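Local coordinates for SxtG (Microseira wollei, PDB 6U1R), which probably transfers an amidino group from a donor to an amine acceptor as a step in saxitoxin biosynthesis, at residues E54-W59 with M151-R156. Sequence-based numbering, arbitrary orientation.
Sequences EPINKW and MADRNR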
loop_
_atom_site.group_PDB
_atom_site.type_symbol
_atom_site.label_atom_id
_atom_site.label_comp_id
_atom_site.label_asym_id
_atom_site.label_seq_id
_atom_site.Cartn_x
_atom_site.Cartn_y
_atom_site.Cartn_z
ATOM N N GLU A 54 -13.226 -18.961 7.138
ATOM C CA GLU A 54 -13.410 -17.882 8.102
ATOM C C GLU A 54 -12.398 -16.781 7.871
ATOM O O GLU A 54 -11.299 -17.043 7.359
ATOM C CB GLU A 54 -13.277 -18.402 9.547
ATOM C CG GLU A 54 -14.215 -19.546 9.914
ATOM C CD GLU A 54 -15.539 -19.080 10.498
ATOM O OE1 GLU A 54 -16.355 -19.950 10.889
ATOM O OE2 GLU A 54 -15.763 -17.851 10.576
ATOM N N PRO A 55 -12.761 -15.530 8.223
ATOM C CA PRO A 55 -14.074 -15.123 8.727
ATOM C C PRO A 55 -14.990 -14.562 7.630
ATOM O O PRO A 55 -16.042 -14.045 8.010
ATOM C CB PRO A 55 -13.721 -14.031 9.736
ATOM C CG PRO A 55 -12.556 -13.351 9.103
ATOM C CD PRO A 55 -11.792 -14.432 8.342
ATOM N N ILE A 56 -14.615 -14.678 6.345
ATOM C CA ILE A 56 -15.357 -14.060 5.232
ATOM C C ILE A 56 -16.141 -15.087 4.420
ATOM O O ILE A 56 -17.345 -14.928 4.201
ATOM C CB ILE A 56 -14.411 -13.260 4.315
ATOM C CG1 ILE A 56 -13.825 -12.063 5.063
ATOM C CG2 ILE A 56 -15.146 -12.794 3.047
ATOM C CD1 ILE A 56 -12.688 -11.471 4.349
ATOM N N ASN A 57 -15.454 -16.093 3.872
ATOM C CA ASN A 57 -16.005 -16.801 2.723
ATOM C C ASN A 57 -17.219 -17.651 3.069
ATOM O O ASN A 57 -18.017 -17.959 2.179
ATOM C CB ASN A 57 -14.917 -17.627 2.081
ATOM C CG ASN A 57 -13.865 -16.744 1.462
ATOM O OD1 ASN A 57 -14.199 -15.704 0.879
ATOM N ND2 ASN A 57 -12.604 -17.096 1.636
ATOM N N LYS A 58 -17.403 -18.019 4.325
ATOM C CA LYS A 58 -18.623 -18.751 4.643
ATOM C C LYS A 58 -19.875 -17.949 4.296
ATOM O O LYS A 58 -20.945 -18.534 4.106
ATOM C CB LYS A 58 -18.639 -19.158 6.115
ATOM C CG LYS A 58 -18.811 -18.035 7.105
ATOM C CD LYS A 58 -18.642 -18.601 8.514
ATOM C CE LYS A 58 -18.924 -17.583 9.597
ATOM N NZ LYS A 58 -18.918 -18.269 10.942
ATOM N N TRP A 59 -19.765 -16.629 4.173
ATOM C CA TRP A 59 -20.920 -15.794 3.869
ATOM C C TRP A 59 -21.151 -15.625 2.370
ATOM O O TRP A 59 -22.065 -14.890 1.970
ATOM C CB TRP A 59 -20.766 -14.434 4.564
ATOM C CG TRP A 59 -20.707 -14.597 6.061
ATOM C CD1 TRP A 59 -19.640 -14.376 6.866
ATOM C CD2 TRP A 59 -21.767 -15.066 6.913
ATOM N NE1 TRP A 59 -19.963 -14.677 8.177
ATOM C CE2 TRP A 59 -21.266 -15.092 8.231
ATOM C CE3 TRP A 59 -23.092 -15.455 6.687
ATOM C CZ2 TRP A 59 -22.042 -15.493 9.323
ATOM C CZ3 TRP A 59 -23.865 -15.857 7.775
ATOM C CH2 TRP A 59 -23.335 -15.868 9.077
ATOM N N MET A 151 -6.934 -5.689 0.672
ATOM C CA MET A 151 -7.924 -6.754 0.669
ATOM C C MET A 151 -8.284 -7.221 2.075
ATOM O O MET A 151 -7.418 -7.358 2.950
ATOM C CB MET A 151 -7.409 -7.925 -0.172
ATOM C CG MET A 151 -7.132 -7.520 -1.636
ATOM S SD MET A 151 -6.548 -8.908 -2.658
ATOM C CE MET A 151 -8.075 -9.778 -3.009
ATOM N N ALA A 152 -9.580 -7.478 2.284
ATOM C CA ALA A 152 -10.073 -7.864 3.614
ATOM C C ALA A 152 -9.759 -9.311 3.974
ATOM O O ALA A 152 -9.751 -9.657 5.168
ATOM C CB ALA A 152 -11.586 -7.641 3.700
ATOM N N ASP A 153 -9.501 -10.161 2.982
ATOM C CA ASP A 153 -9.265 -11.580 3.234
ATOM C C ASP A 153 -7.810 -11.799 3.649
ATOM O O ASP A 153 -6.881 -11.651 2.840
ATOM C CB ASP A 153 -9.640 -12.388 1.995
ATOM C CG ASP A 153 -9.657 -13.885 2.259
ATOM O OD1 ASP A 153 -8.839 -14.341 3.084
ATOM O OD2 ASP A 153 -10.484 -14.593 1.646
ATOM N N ARG A 154 -7.615 -12.139 4.931
ATOM C CA ARG A 154 -6.287 -12.383 5.478
ATOM C C ARG A 154 -5.468 -13.355 4.638
ATOM O O ARG A 154 -4.263 -13.178 4.494
ATOM C CB ARG A 154 -6.411 -12.924 6.907
ATOM C CG ARG A 154 -6.907 -11.915 7.924
ATOM C CD ARG A 154 -7.301 -12.644 9.200
ATOM N NE ARG A 154 -7.592 -11.723 10.296
ATOM C CZ ARG A 154 -8.303 -12.048 11.371
ATOM N NH1 ARG A 154 -8.814 -13.283 11.494
ATOM N NH2 ARG A 154 -8.495 -11.147 12.330
ATOM N N ASN A 155 -6.088 -14.412 4.108
ATOM C CA ASN A 155 -5.302 -15.381 3.350
ATOM C C ASN A 155 -4.759 -14.807 2.050
ATOM O O ASN A 155 -3.876 -15.417 1.439
ATOM C CB ASN A 155 -6.137 -16.618 3.058
ATOM C CG ASN A 155 -6.493 -17.379 4.307
ATOM O OD1 ASN A 155 -7.455 -17.041 4.982
ATOM N ND2 ASN A 155 -5.695 -18.405 4.642
ATOM N N ARG A 156 -5.277 -13.666 1.600
ATOM C CA ARG A 156 -4.834 -13.044 0.357
ATOM C C ARG A 156 -3.860 -11.887 0.580
ATOM O O ARG A 156 -3.552 -11.160 -0.361
ATOM C CB ARG A 156 -6.073 -12.590 -0.440
ATOM C CG ARG A 156 -7.138 -13.683 -0.547
ATOM C CD ARG A 156 -8.266 -13.312 -1.497
ATOM N NE ARG A 156 -7.857 -13.380 -2.899
ATOM C CZ ARG A 156 -8.687 -13.235 -3.925
ATOM N NH1 ARG A 156 -9.973 -13.015 -3.710
ATOM N NH2 ARG A 156 -8.228 -13.345 -5.169
HETATM O O HOH W 1 -10.298 -14.920 5.303
HETATM O O HOH W 2 -8.455 -17.004 7.440
HETATM O O HOH W 3 -12.560 -13.652 0.140
#
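The flat groups that meet between 54-59 and 151-156 are the amide of Asn57 and the carboxylate of Asp153, side chains that cross at about a right angle with their planes turned 48° apart. Asn57 ND2 approaches Asp153 OD2 on its syn side, somewhat out of the carboxylate plane and tilted from the amide plane, in a long bond of 3.3 Å that bends to 147° at the hydrogen. Asn57 ND2 also donates to the backbone oxygen of Ala52, so this nitrogen has two acceptors. A water completes a second route, donating to Asn57 OD1 and to Asp153 OD2, each at 2.7 Å. On the anti side of the other carboxylate oxygen, the backbone N of Asn155 lies 2.9 Å from Asp153 OD1, closing an Asx turn. The guanidinium of Arg154 lies loosely and obliquely against Pro55 CG; its NH2 is hydrogen-bonded to the Leu185 backbone oxygen and forms a salt bridge with Asp187.

Beside this polar patch, Ile56 supplies the apolar part. With CG1 lying anti to the carbonyl carbon (chi1 -66°) and the chain extended beyond it, CD1 is carried onto the loop, 3.5 Å from Ala152 O and 3.6 Å from Asp153 CA. The same methyl lies 4.0 Å from Ala152 CB. Tyr190 OH hydrogen-bonds to that Ala152 oxygen. Two further waters tie Glu54 O to the loop, one through Asp153 OD1 and the other through Asn155 OD1.

The example illustrates how a short helix can be joined to a loop by a single direct hydrogen bond supplemented by three bridging waters. Here helix 53-57 packs on the loop following strand 145-148, close to the predicted active site of an AGAT-like amidinotransferase: the side chain of Ala152 lies about 5 Å from that of Asp215, a predicted catalytic residue, beside an Asx turn headed by Asp153.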